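Local coordinates for protein exported gluconolactonase (Xanthomonas campestris pv. campestris, PDB 3DR2) that catalyses the hydrolysis of gluconolactone to gluconate and folds as a calcium-binding six-bladed beta-propeller of the SMP-30 family, at residues R107-S112 with L120-Y125; R129-N134 with P164-H169; I144-P149 with S170-P175; P149-R154 with L187-G192. All coordinates share one frame; numbering follows the deposited sequence.

How the interactions relate
Interaction 3 is the buried one: two strands of a propeller blade, held by a ladder of backbone bonds and aromatic faces. Interactions 1, 2 and 4 are partly buried and rely less on regular pairing. Interaction 1 closes the outer edge of the preceding blade, where I109, L121 and V122 pack respectively on F146, I144 and L174 of interaction 3. Interactions 2 and 4 are contacts made largely by loops, polar and water-bridged in the first, proline and aromatic in the second; through N134 and N191 both reach the same calcium ion. Interactions 3 and 4 share P149, whose carbonyl is bonded to S132 in interaction 2, while D148 receives the N-H groups of N131 and S132.

Interaction 1: residues R107-S112 with L120-Y125; sequences RAITRS and LLVGRY
L121 packs against I109 and R111 of strand 108-112 and can be followed outward atom by atom. Its CB rests 3.2 Å from I109 O, its CG is near R111 CB, and its two methyls then part company. CD1 reaches I109 CG2 at 4.1 Å, whereas CD2 sits over the centre of the R111 guanidinium, 3.6 Å from R111 CZ. R111 can offer that flat face because its chain bends at chi3 (62°) and crosses the leucine at about a right angle. V122 lies alongside I109, pointing the same way, two beta-branched residues well suited to a strand. At the other end, A108 CB presses 3.4 Å from G123 CA, a tight fit between small residues. I109 N donates to V122 O almost straight (2.9 Å, 170°). I109 O in turn is gripped twice, by L121 N at 2.9 Å and V122 N at 3.3 Å. Two successive residues facing one make this a classic beta bulge, set where the chain leaves edge strand 118-120 of a four-stranded propeller blade.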
loop_
_atom_site.group_PDB
_atom_site.type_symbol
_atom_site.label_atom_id
_atom_site.label_comp_id
_atom_site.label_asym_id
_atom_site.label_seq_id
_atom_site.Cartn_x
_atom_site.Cartn_y
_atom_site.Cartn_z
ATOM N N ARG A 107 -9.303 10.697 10.573
ATOM C CA ARG A 107 -9.389 12.147 10.383
ATOM C C ARG A 107 -9.208 12.836 11.729
ATOM O O ARG A 107 -10.061 13.599 12.184
ATOM C CB ARG A 107 -10.742 12.499 9.742
ATOM C CG ARG A 107 -10.896 11.879 8.354
ATOM C CD ARG A 107 -12.320 11.902 7.815
ATOM N NE ARG A 107 -12.834 13.254 7.600
ATOM C CZ ARG A 107 -14.023 13.526 7.070
ATOM N NH1 ARG A 107 -14.825 12.539 6.693
ATOM N NH2 ARG A 107 -14.417 14.783 6.929
ATOM N N ALA A 108 -8.067 12.578 12.356
ATOM C CA ALA A 108 -7.810 13.134 13.670
ATOM C C ALA A 108 -6.359 13.078 14.086
ATOM O O ALA A 108 -5.504 12.578 13.356
ATOM C CB ALA A 108 -8.650 12.383 14.693
ATOM N N ILE A 109 -6.106 13.619 15.274
ATOM C CA ILE A 109 -4.788 13.608 15.892
ATOM C C ILE A 109 -4.904 12.567 17.001
ATOM O O ILE A 109 -5.830 12.629 17.817
ATOM C CB ILE A 109 -4.443 14.961 16.545
ATOM C CG1 ILE A 109 -4.428 16.068 15.490
ATOM C CG2 ILE A 109 -3.091 14.867 17.247
ATOM C CD1 ILE A 109 -3.397 15.866 14.384
ATOM N N THR A 110 -3.984 11.606 17.026
ATOM C CA THR A 110 -4.004 10.560 18.048
ATOM C C THR A 110 -2.650 10.494 18.755
ATOM O O THR A 110 -1.680 11.106 18.305
ATOM C CB THR A 110 -4.331 9.182 17.423
ATOM O OG1 THR A 110 -3.271 8.787 16.538
ATOM C CG2 THR A 110 -5.638 9.256 16.636
ATOM N N ARG A 111 -2.588 9.765 19.868
ATOM C CA ARG A 111 -1.350 9.636 20.634
ATOM C C ARG A 111 -1.188 8.192 21.103
ATOM O O ARG A 111 -2.105 7.616 21.685
ATOM C CB ARG A 111 -1.386 10.588 21.837
ATOM C CG ARG A 111 -0.107 10.640 22.665
ATOM C CD ARG A 111 -0.188 11.759 23.699
ATOM N NE ARG A 111 -1.290 11.536 24.630
ATOM C CZ ARG A 111 -1.902 12.495 25.316
ATOM N NH1 ARG A 111 -1.526 13.760 25.178
ATOM N NH2 ARG A 111 -2.892 12.186 26.142
ATOM N N SER A 112 -0.017 7.613 20.855
ATOM C CA SER A 112 0.245 6.227 21.243
ATOM C C SER A 112 0.783 6.075 22.660
ATOM O O SER A 112 1.504 6.939 23.163
ATOM C CB SER A 112 1.255 5.587 20.287
ATOM O OG SER A 112 0.801 5.610 18.956
ATOM N N LEU A 120 -7.402 8.533 20.539
ATOM C CA LEU A 120 -7.886 9.805 20.002
ATOM C C LEU A 120 -7.654 11.025 20.894
ATOM O O LEU A 120 -7.974 11.007 22.080
ATOM C CB LEU A 120 -9.387 9.692 19.707
ATOM C CG LEU A 120 -10.146 10.958 19.287
ATOM C CD1 LEU A 120 -9.731 11.394 17.887
ATOM C CD2 LEU A 120 -11.639 10.671 19.319
ATOM N N LEU A 121 -7.091 12.082 20.315
ATOM C CA LEU A 121 -6.871 13.325 21.046
ATOM C C LEU A 121 -7.949 14.313 20.605
ATOM O O LEU A 121 -8.624 14.920 21.436
ATOM C CB LEU A 121 -5.487 13.917 20.761
ATOM C CG LEU A 121 -4.249 13.278 21.400
ATOM C CD1 LEU A 121 -3.062 14.238 21.263
ATOM C CD2 LEU A 121 -4.505 12.989 22.872
ATOM N N VAL A 122 -8.110 14.464 19.292
ATOM C CA VAL A 122 -9.122 15.364 18.744
ATOM C C VAL A 122 -9.424 14.996 17.296
ATOM O O VAL A 122 -8.513 14.759 16.508
ATOM C CB VAL A 122 -8.670 16.847 18.826
ATOM C CG1 VAL A 122 -7.471 17.099 17.922
ATOM C CG2 VAL A 122 -9.822 17.755 18.443
ATOM N N GLY A 123 -10.707 14.943 16.952
ATOM C CA GLY A 123 -11.081 14.583 15.596
ATOM C C GLY A 123 -12.139 15.478 14.989
ATOM O O GLY A 123 -12.661 15.192 13.908
ATOM N N ARG A 124 -12.454 16.570 15.674
ATOM C CA ARG A 124 -13.469 17.489 15.183
ATOM C C ARG A 124 -13.152 18.939 15.488
ATOM O O ARG A 124 -12.340 19.247 16.360
ATOM C CB ARG A 124 -14.830 17.157 15.807
ATOM C CG ARG A 124 -15.403 15.817 15.407
ATOM C CD ARG A 124 -16.678 15.479 16.188
ATOM N NE ARG A 124 -17.194 14.167 15.800
ATOM C CZ ARG A 124 -17.958 13.942 14.735
ATOM N NH1 ARG A 124 -18.319 14.946 13.946
ATOM N NH2 ARG A 124 -18.333 12.704 14.437
ATOM N N TYR A 125 -13.803 19.822 14.743
ATOM C CA TYR A 125 -13.674 21.253 14.940
ATOM C C TYR A 125 -15.102 21.779 14.870
ATOM O O TYR A 125 -15.804 21.550 13.886
ATOM C CB TYR A 125 -12.845 21.919 13.843
ATOM C CG TYR A 125 -12.691 23.398 14.102
ATOM C CD1 TYR A 125 -11.908 23.856 15.162
ATOM C CD2 TYR A 125 -13.400 24.337 13.352
ATOM C CE1 TYR A 125 -11.837 25.207 15.479
ATOM C CE2 TYR A 125 -13.335 25.702 13.662
ATOM C CZ TYR A 125 -12.556 26.123 14.727
ATOM O OH TYR A 125 -12.508 27.456 15.061
HETATM O O HOH W 1 -12.704 12.712 12.847
#

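Interaction 2: residues R129-N134 with P164-H169; sequences RLNSPN and PELAHH. With CA (calcium ion), chain D.
E165 receives the backbone N-H of R129 from above its carboxylate plane, 63° out of it, with R129 N 2.9 Å from E165 OE2. This is a loop-to-loop contact of a beta-propeller: 164-169 ends the long connection between two strands of one blade, and 129-134 leads into that blade's first strand. The glutamate reaches toward R129 with a chain extended beyond CG, and the two side chains cross obliquely. Its OE1 lies against R129 CG, while the arginine's own charged end turns to R106 O. Between the loops a single water is held three ways, giving its protons to R129 O and N131 OD1 and accepting from E165 N at 2.7 Å. Asparagine suits position 131 because its amide has both a donor and an acceptor to offer: OD1 takes the bridging water, and ND2 donates to H168 O (3.1 Å), which lies close to the amide plane. L166 supplies the apolar part, its CD1 4.3 Å from L130 CD2. Farther along, N134 takes no part in joining the loops but helps bind the central calcium ion with E48, N191 and D242. Its amide uses both ends: OD1 binds the calcium at 2.4 Å, and ND2 donates to a calcium-bound water at 3.1 Å.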
loop_
_atom_site.group_PDB
_atom_site.type_symbol
_atom_site.label_atom_id
_atom_site.label_comp_id
_atom_site.label_asym_id
_atom_site.label_seq_id
_atom_site.Cartn_x
_atom_site.Cartn_y
_atom_site.Cartn_z
ATOM N N ARG A 129 -16.177 16.865 11.630
ATOM C CA ARG A 129 -14.930 16.122 11.456
ATOM C C ARG A 129 -13.879 16.935 10.705
ATOM O O ARG A 129 -14.200 17.702 9.795
ATOM C CB ARG A 129 -15.173 14.811 10.695
ATOM C CG ARG A 129 -16.097 13.822 11.399
ATOM C CD ARG A 129 -16.088 12.444 10.735
ATOM N NE ARG A 129 -14.833 11.721 10.949
ATOM C CZ ARG A 129 -14.583 10.499 10.481
ATOM N NH1 ARG A 129 -15.499 9.858 9.769
ATOM N NH2 ARG A 129 -13.419 9.910 10.726
ATOM N N LEU A 130 -12.619 16.763 11.100
ATOM C CA LEU A 130 -11.503 17.439 10.450
ATOM C C LEU A 130 -11.406 16.812 9.061
ATOM O O LEU A 130 -11.967 15.742 8.833
ATOM C CB LEU A 130 -10.217 17.178 11.233
ATOM C CG LEU A 130 -10.165 17.761 12.651
ATOM C CD1 LEU A 130 -9.022 17.136 13.443
ATOM C CD2 LEU A 130 -9.990 19.266 12.559
ATOM N N ASN A 131 -10.696 17.465 8.144
ATOM C CA ASN A 131 -10.553 16.947 6.780
ATOM C C ASN A 131 -9.703 15.670 6.748
ATOM O O ASN A 131 -10.176 14.599 6.378
ATOM C CB ASN A 131 -9.910 18.003 5.872
ATOM C CG ASN A 131 -10.748 19.269 5.747
ATOM O OD1 ASN A 131 -11.978 19.211 5.676
ATOM N ND2 ASN A 131 -10.082 20.417 5.692
ATOM N N SER A 132 -8.441 15.808 7.136
ATOM C CA SER A 132 -7.494 14.693 7.168
ATOM C C SER A 132 -6.127 15.243 7.560
ATOM O O SER A 132 -5.323 15.614 6.702
ATOM C CB SER A 132 -7.420 14.000 5.802
ATOM O OG SER A 132 -7.384 14.943 4.743
ATOM N N PRO A 133 -5.864 15.332 8.877
ATOM C CA PRO A 133 -4.598 15.841 9.415
ATOM C C PRO A 133 -3.444 15.218 8.651
ATOM O O PRO A 133 -3.361 13.996 8.512
ATOM C CB PRO A 133 -4.652 15.406 10.869
ATOM C CG PRO A 133 -6.115 15.548 11.177
ATOM C CD PRO A 133 -6.766 14.924 9.969
ATOM N N ASN A 134 -2.555 16.078 8.172
ATOM C CA ASN A 134 -1.432 15.658 7.350
ATOM C C ASN A 134 -0.084 15.599 8.072
ATOM O O ASN A 134 0.572 14.554 8.088
ATOM C CB ASN A 134 -1.360 16.598 6.142
ATOM C CG ASN A 134 -0.428 16.097 5.064
ATOM O OD1 ASN A 134 0.786 16.062 5.253
ATOM N ND2 ASN A 134 -0.992 15.708 3.924
ATOM N N PRO A 164 -15.687 16.937 2.419
ATOM C CA PRO A 164 -15.288 17.561 3.680
ATOM C C PRO A 164 -16.462 18.219 4.393
ATOM O O PRO A 164 -17.412 18.664 3.750
ATOM C CB PRO A 164 -14.227 18.568 3.243
ATOM C CG PRO A 164 -14.667 18.944 1.871
ATOM C CD PRO A 164 -15.047 17.610 1.275
ATOM N N GLU A 165 -16.397 18.262 5.720
ATOM C CA GLU A 165 -17.448 18.880 6.525
ATOM C C GLU A 165 -17.052 20.317 6.848
ATOM O O GLU A 165 -17.893 21.140 7.210
ATOM C CB GLU A 165 -17.658 18.101 7.826
ATOM C CG GLU A 165 -18.089 16.660 7.631
ATOM C CD GLU A 165 -18.444 15.967 8.940
ATOM O OE1 GLU A 165 -18.639 14.735 8.923
ATOM O OE2 GLU A 165 -18.536 16.650 9.983
ATOM N N LEU A 166 -15.760 20.610 6.723
ATOM C CA LEU A 166 -15.245 21.947 6.986
ATOM C C LEU A 166 -15.025 22.662 5.657
ATOM O O LEU A 166 -14.657 22.032 4.666
ATOM C CB LEU A 166 -13.926 21.863 7.760
ATOM C CG LEU A 166 -13.973 21.130 9.106
ATOM C CD1 LEU A 166 -12.593 21.120 9.745
ATOM C CD2 LEU A 166 -14.976 21.801 10.025
ATOM N N ALA A 167 -15.254 23.973 5.639
ATOM C CA ALA A 167 -15.085 24.765 4.426
ATOM C C ALA A 167 -13.750 25.498 4.437
ATOM O O ALA A 167 -13.619 26.594 3.886
ATOM C CB ALA A 167 -16.230 25.766 4.295
ATOM N N HIS A 168 -12.758 24.888 5.066
ATOM C CA HIS A 168 -11.440 25.487 5.150
ATOM C C HIS A 168 -10.382 24.435 5.457
ATOM O O HIS A 168 -10.677 23.410 6.079
ATOM C CB HIS A 168 -11.435 26.574 6.237
ATOM C CG HIS A 168 -12.043 26.138 7.539
ATOM N ND1 HIS A 168 -11.318 25.509 8.528
ATOM C CD2 HIS A 168 -13.314 26.219 7.998
ATOM C CE1 HIS A 168 -12.116 25.220 9.541
ATOM N NE2 HIS A 168 -13.333 25.640 9.245
ATOM N N HIS A 169 -9.161 24.687 4.986
ATOM C CA HIS A 169 -8.012 23.806 5.226
ATOM C C HIS A 169 -7.195 24.653 6.187
ATOM O O HIS A 169 -6.550 25.609 5.767
ATOM C CB HIS A 169 -7.188 23.599 3.954
ATOM C CG HIS A 169 -7.974 23.095 2.788
ATOM N ND1 HIS A 169 -7.456 23.058 1.513
ATOM C CD2 HIS A 169 -9.235 22.610 2.699
ATOM C CE1 HIS A 169 -8.365 22.572 0.685
ATOM N NE2 HIS A 169 -9.453 22.293 1.379
HETATM CA CA CA D . 2.940 15.882 4.213
HETATM O O HOH W 2 -14.012 17.776 6.981
HETATM O O HOH W 3 1.549 14.319 2.766
HETATM O O HOH W 4 2.924 14.653 6.284
HETATM O O HOH W 5 4.266 17.416 5.490
HETATM O O HOH W 6 5.276 15.147 4.309
#

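Interaction 3: residues I144-P149 with S170-P175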
loop_
_atom_site.group_PDB
_atom_site.type_symbol
_atom_site.label_atom_id
_atom_site.label_comp_id
_atom_site.label_asym_id
_atom_site.label_seq_id
_atom_site.Cartn_x
_atom_site.Cartn_y
_atom_site.Cartn_z
ATOM N N ILE A 144 0.131 20.947 20.354
ATOM C CA ILE A 144 0.346 20.217 19.109
ATOM C C ILE A 144 -0.229 21.060 17.973
ATOM O O ILE A 144 -1.408 21.412 17.995
ATOM C CB ILE A 144 -0.377 18.848 19.120
ATOM C CG1 ILE A 144 0.229 17.950 20.193
ATOM C CG2 ILE A 144 -0.277 18.179 17.746
ATOM C CD1 ILE A 144 -0.550 16.686 20.426
ATOM N N TRP A 145 0.612 21.390 16.996
ATOM C CA TRP A 145 0.188 22.177 15.841
ATOM C C TRP A 145 0.128 21.246 14.640
ATOM O O TRP A 145 1.012 20.416 14.459
ATOM C CB TRP A 145 1.196 23.285 15.534
ATOM C CG TRP A 145 1.270 24.382 16.548
ATOM C CD1 TRP A 145 1.717 24.291 17.835
ATOM C CD2 TRP A 145 0.918 25.752 16.340
ATOM N NE1 TRP A 145 1.667 25.530 18.443
ATOM C CE2 TRP A 145 1.178 26.441 17.546
ATOM C CE3 TRP A 145 0.405 26.466 15.249
ATOM C CZ2 TRP A 145 0.944 27.812 17.688
ATOM C CZ3 TRP A 145 0.173 27.830 15.392
ATOM C CH2 TRP A 145 0.444 28.487 16.605
ATOM N N PHE A 146 -0.897 21.385 13.809
ATOM C CA PHE A 146 -0.994 20.511 12.646
ATOM C C PHE A 146 -1.724 21.140 11.471
ATOM O O PHE A 146 -2.430 22.134 11.623
ATOM C CB PHE A 146 -1.661 19.191 13.050
ATOM C CG PHE A 146 -3.115 19.322 13.444
ATOM C CD1 PHE A 146 -4.122 19.165 12.496
ATOM C CD2 PHE A 146 -3.475 19.542 14.771
ATOM C CE1 PHE A 146 -5.468 19.215 12.861
ATOM C CE2 PHE A 146 -4.817 19.596 15.152
ATOM C CZ PHE A 146 -5.818 19.429 14.193
ATOM N N THR A 147 -1.521 20.558 10.291
ATOM C CA THR A 147 -2.150 21.028 9.063
ATOM C C THR A 147 -3.312 20.103 8.712
ATOM O O THR A 147 -3.254 18.891 8.948
ATOM C CB THR A 147 -1.155 21.020 7.897
ATOM O OG1 THR A 147 -0.590 19.704 7.761
ATOM C CG2 THR A 147 -0.046 22.026 8.144
ATOM N N ASP A 148 -4.361 20.673 8.130
ATOM C CA ASP A 148 -5.531 19.885 7.790
ATOM C C ASP A 148 -6.010 19.977 6.337
ATOM O O ASP A 148 -7.116 20.436 6.068
ATOM C CB ASP A 148 -6.684 20.258 8.730
ATOM C CG ASP A 148 -7.821 19.261 8.680
ATOM O OD1 ASP A 148 -8.995 19.676 8.786
ATOM O OD2 ASP A 148 -7.544 18.054 8.540
ATOM N N PRO A 149 -5.179 19.545 5.378
ATOM C CA PRO A 149 -5.590 19.596 3.974
ATOM C C PRO A 149 -6.544 18.420 3.747
ATOM O O PRO A 149 -6.661 17.543 4.604
ATOM C CB PRO A 149 -4.269 19.434 3.232
ATOM C CG PRO A 149 -3.556 18.444 4.103
ATOM C CD PRO A 149 -3.831 18.964 5.510
ATOM N N SER A 170 -7.195 24.302 7.465
ATOM C CA SER A 170 -6.499 25.129 8.433
ATOM C C SER A 170 -5.287 24.541 9.124
ATOM O O SER A 170 -5.014 23.345 9.038
ATOM C CB SER A 170 -7.491 25.571 9.511
ATOM O OG SER A 170 -8.656 26.127 8.930
ATOM N N VAL A 171 -4.556 25.428 9.792
ATOM C CA VAL A 171 -3.410 25.063 10.608
ATOM C C VAL A 171 -4.047 25.244 11.978
ATOM O O VAL A 171 -4.615 26.299 12.257
ATOM C CB VAL A 171 -2.235 26.058 10.473
ATOM C CG1 VAL A 171 -1.189 25.763 11.541
ATOM C CG2 VAL A 171 -1.604 25.948 9.094
ATOM N N TYR A 172 -3.987 24.216 12.813
ATOM C CA TYR A 172 -4.587 24.292 14.139
ATOM C C TYR A 172 -3.572 24.154 15.258
ATOM O O TYR A 172 -2.472 23.636 15.060
ATOM C CB TYR A 172 -5.624 23.185 14.339
ATOM C CG TYR A 172 -6.813 23.217 13.413
ATOM C CD1 TYR A 172 -6.776 22.582 12.175
ATOM C CD2 TYR A 172 -7.998 23.843 13.797
ATOM C CE1 TYR A 172 -7.889 22.561 11.346
ATOM C CE2 TYR A 172 -9.112 23.832 12.981
ATOM C CZ TYR A 172 -9.056 23.189 11.756
ATOM O OH TYR A 172 -10.160 23.183 10.944
ATOM N N ARG A 173 -3.966 24.617 16.441
ATOM C CA ARG A 173 -3.139 24.514 17.635
ATOM C C ARG A 173 -3.964 23.825 18.713
ATOM O O ARG A 173 -5.052 24.289 19.063
ATOM C CB ARG A 173 -2.700 25.890 18.143
ATOM C CG ARG A 173 -1.969 25.823 19.482
ATOM C CD ARG A 173 -1.446 27.184 19.916
ATOM N NE ARG A 173 -0.724 27.114 21.186
ATOM C CZ ARG A 173 -1.304 27.130 22.384
ATOM N NH1 ARG A 173 -0.567 27.058 23.484
ATOM N NH2 ARG A 173 -2.620 27.234 22.485
ATOM N N LEU A 174 -3.451 22.713 19.233
ATOM C CA LEU A 174 -4.148 21.972 20.275
ATOM C C LEU A 174 -3.408 22.229 21.582
ATOM O O LEU A 174 -2.295 21.749 21.780
ATOM C CB LEU A 174 -4.150 20.468 19.961
ATOM C CG LEU A 174 -5.229 19.602 20.629
ATOM C CD1 LEU A 174 -4.904 18.133 20.396
ATOM C CD2 LEU A 174 -5.307 19.882 22.109
ATOM N N PRO A 175 -4.021 23.002 22.491
ATOM C CA PRO A 175 -3.429 23.336 23.789
ATOM C C PRO A 175 -3.173 22.105 24.651
ATOM O O PRO A 175 -3.929 21.131 24.597
ATOM C CB PRO A 175 -4.472 24.258 24.422
ATOM C CG PRO A 175 -5.156 24.872 23.247
ATOM C CD PRO A 175 -5.314 23.682 22.322
HETATM O O HOH W 7 2.027 26.671 21.159
HETATM O O HOH W 8 -9.360 22.387 8.423
#
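R173 runs over the indole of W145, its chain stretched straight from CG to NE. Its CB stands 4.0 Å from the centroid of the six-membered ring and nearly over its centre, a CH-pi contact, and CD closes to 3.3 Å from W145 CZ2. Arginine suits this place: its long aliphatic chain covers an indole while its charged end reaches D141 in a salt bridge and Q182 in a hydrogen bond. The guanidinium is turned 75° against the ring, and one water lies in the planes of both groups, accepting from W145 NE1 and R173 NE. On the opposite sheet face, F146 and Y172 form an offset pair, planes 25° and centroids 5.3 Å apart, displaced until little of one ring covers the other. The tyrosine's CB sits over the phenylalanine face. F146 holds CG between its backbone N and carbonyl carbon (chi1 67°), which brings the ring across to its neighbour. D148 CB meets the edge of the Y172 ring, and a second water joins D148 OD1, S170 N and Y172 OH; that carboxylate also accepts from the backbone N-H groups of N131 and S132. Antiparallel backbone bonds underlie all this, such as L174 N to I144 O at 2.7 Å. The strands are the middle pair of a four-stranded blade, flanked by 136-138 and 182-187, and W145 packs edge-to-face on F195 and W222 of the next blade.

Interaction 4: residues P149-R154 with L187-G192. With CA (calcium ion), chain D.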
loop_
_atom_site.group_PDB
_atom_site.type_symbol
_atom_site.label_atom_id
_atom_site.label_comp_id
_atom_site.label_asym_id
_atom_site.label_seq_id
_atom_site.Cartn_x
_atom_site.Cartn_y
_atom_site.Cartn_z
ATOM N N PRO A 149 -5.179 19.545 5.378
ATOM C CA PRO A 149 -5.590 19.596 3.974
ATOM C C PRO A 149 -6.544 18.420 3.747
ATOM O O PRO A 149 -6.661 17.543 4.604
ATOM C CB PRO A 149 -4.269 19.434 3.232
ATOM C CG PRO A 149 -3.556 18.444 4.103
ATOM C CD PRO A 149 -3.831 18.964 5.510
ATOM N N PRO A 150 -7.241 18.382 2.601
ATOM C CA PRO A 150 -8.180 17.292 2.306
ATOM C C PRO A 150 -7.610 16.106 1.526
ATOM O O PRO A 150 -8.370 15.315 0.968
ATOM C CB PRO A 150 -9.265 18.002 1.512
ATOM C CG PRO A 150 -8.447 18.921 0.670
ATOM C CD PRO A 150 -7.431 19.494 1.652
ATOM N N PHE A 151 -6.290 15.968 1.487
ATOM C CA PHE A 151 -5.685 14.867 0.739
ATOM C C PHE A 151 -6.250 13.496 1.104
ATOM O O PHE A 151 -6.488 12.663 0.224
ATOM C CB PHE A 151 -4.166 14.877 0.923
ATOM C CG PHE A 151 -3.484 16.037 0.253
ATOM C CD1 PHE A 151 -3.565 16.202 -1.128
ATOM C CD2 PHE A 151 -2.771 16.971 0.998
ATOM C CE1 PHE A 151 -2.943 17.282 -1.753
ATOM C CE2 PHE A 151 -2.148 18.052 0.380
ATOM C CZ PHE A 151 -2.234 18.208 -0.997
ATOM N N GLY A 152 -6.473 13.268 2.394
ATOM C CA GLY A 152 -7.005 11.993 2.846
ATOM C C GLY A 152 -8.455 11.725 2.469
ATOM O O GLY A 152 -8.966 10.630 2.700
ATOM N N LEU A 153 -9.118 12.719 1.883
ATOM C CA LEU A 153 -10.519 12.577 1.489
ATOM C C LEU A 153 -10.717 12.418 -0.014
ATOM O O LEU A 153 -11.851 12.263 -0.476
ATOM C CB LEU A 153 -11.319 13.802 1.936
ATOM C CG LEU A 153 -11.343 14.130 3.424
ATOM C CD1 LEU A 153 -12.129 15.424 3.647
ATOM C CD2 LEU A 153 -11.973 12.977 4.180
ATOM N N ARG A 154 -9.631 12.444 -0.777
ATOM C CA ARG A 154 -9.757 12.358 -2.223
ATOM C C ARG A 154 -8.800 11.383 -2.900
ATOM O O ARG A 154 -8.428 11.569 -4.059
ATOM C CB ARG A 154 -9.607 13.768 -2.804
ATOM C CG ARG A 154 -10.742 14.706 -2.354
ATOM C CD ARG A 154 -10.382 16.191 -2.431
ATOM N NE ARG A 154 -11.503 17.035 -2.001
ATOM C CZ ARG A 154 -11.431 18.352 -1.817
ATOM N NH1 ARG A 154 -10.291 18.997 -2.023
ATOM N NH2 ARG A 154 -12.505 19.032 -1.429
ATOM N N LEU A 187 -5.497 28.033 4.772
ATOM C CA LEU A 187 -4.587 28.040 3.635
ATOM C C LEU A 187 -5.136 27.154 2.520
ATOM O O LEU A 187 -6.252 26.645 2.610
ATOM C CB LEU A 187 -3.202 27.539 4.072
ATOM C CG LEU A 187 -2.539 28.211 5.286
ATOM C CD1 LEU A 187 -3.098 27.616 6.574
ATOM C CD2 LEU A 187 -1.037 27.995 5.238
ATOM N N ASP A 188 -4.349 26.981 1.465
ATOM C CA ASP A 188 -4.754 26.145 0.342
ATOM C C ASP A 188 -3.914 24.877 0.414
ATOM O O ASP A 188 -2.747 24.887 0.025
ATOM C CB ASP A 188 -4.482 26.862 -0.982
ATOM C CG ASP A 188 -5.178 26.203 -2.160
ATOM O OD1 ASP A 188 -5.605 25.033 -2.040
ATOM O OD2 ASP A 188 -5.293 26.856 -3.218
ATOM N N HIS A 189 -4.501 23.800 0.924
ATOM C CA HIS A 189 -3.792 22.531 1.060
ATOM C C HIS A 189 -2.527 22.667 1.905
ATOM O O HIS A 189 -1.422 22.333 1.455
ATOM C CB HIS A 189 -3.442 21.977 -0.321
ATOM C CG HIS A 189 -4.632 21.516 -1.101
ATOM N ND1 HIS A 189 -5.049 20.203 -1.119
ATOM C CD2 HIS A 189 -5.521 22.203 -1.857
ATOM C CE1 HIS A 189 -6.143 20.101 -1.853
ATOM N NE2 HIS A 189 -6.450 21.300 -2.313
ATOM N N PRO A 190 -2.671 23.169 3.145
ATOM C CA PRO A 190 -1.520 23.330 4.036
ATOM C C PRO A 190 -0.932 21.939 4.180
ATOM O O PRO A 190 -1.673 20.964 4.267
ATOM C CB PRO A 190 -2.152 23.855 5.323
ATOM C CG PRO A 190 -3.523 23.245 5.299
ATOM C CD PRO A 190 -3.928 23.461 3.855
ATOM N N ASN A 191 0.390 21.837 4.192
ATOM C CA ASN A 191 1.011 20.524 4.252
ATOM C C ASN A 191 2.018 20.380 5.388
ATOM O O ASN A 191 1.669 19.933 6.483
ATOM C CB ASN A 191 1.677 20.236 2.906
ATOM C CG ASN A 191 1.821 18.761 2.638
ATOM O OD1 ASN A 191 2.058 17.989 3.558
ATOM N ND2 ASN A 191 1.688 18.358 1.377
ATOM N N GLY A 192 3.268 20.747 5.133
ATOM C CA GLY A 192 4.269 20.648 6.176
ATOM C C GLY A 192 4.274 21.886 7.047
ATOM O O GLY A 192 3.682 22.903 6.692
HETATM CA CA CA D . 2.940 15.882 4.213
HETATM O O HOH W 5 4.266 17.416 5.490
HETATM O O HOH W 3 1.549 14.319 2.766
HETATM O O HOH W 4 2.924 14.653 6.284
HETATM O O HOH W 6 5.276 15.147 4.309
#
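H189 and F151 bring their rings together obliquely, with centroids 4.9 Å apart and planes 50° to each other. The contact joins adjoining blades of the beta-propeller: a loop of one, holding a 3-10 turn at 151-153, meets the link 187-189 and the start of strand 190-195 of the next. H189 has a left-handed backbone, and with CG beside its own N its ring is brought up to the F151 ring; H189 CB is 4.0 Å from F151 CZ. F151 in turn directs its ring from the turn towards the histidine. L153 N donates to P150 O at 2.9 Å and holds that turn closed. P150 crosses the histidine at about a right angle, and P149 CB lies 3.8 Å from H189 CA. Prolines suit this joint as compact, rigid apolar surfaces. P149 covers P190 O, with CG at 3.2 Å, a buried carbonyl that has no hydrogen-bonding partner in the model. F151 CE2 also touches N191 ND2 at 4.0 Å; the two side chains cross at about a right angle, with ring and amide planes 40° apart. N191 places CG anti to its backbone N (chi1 -155°), which carries the amide to the calcium site. T207 takes up the amide nitrogen and so helps to fix the rotation of the group, whose other end, N191 OD1, binds the calcium ion at 2.4 Å.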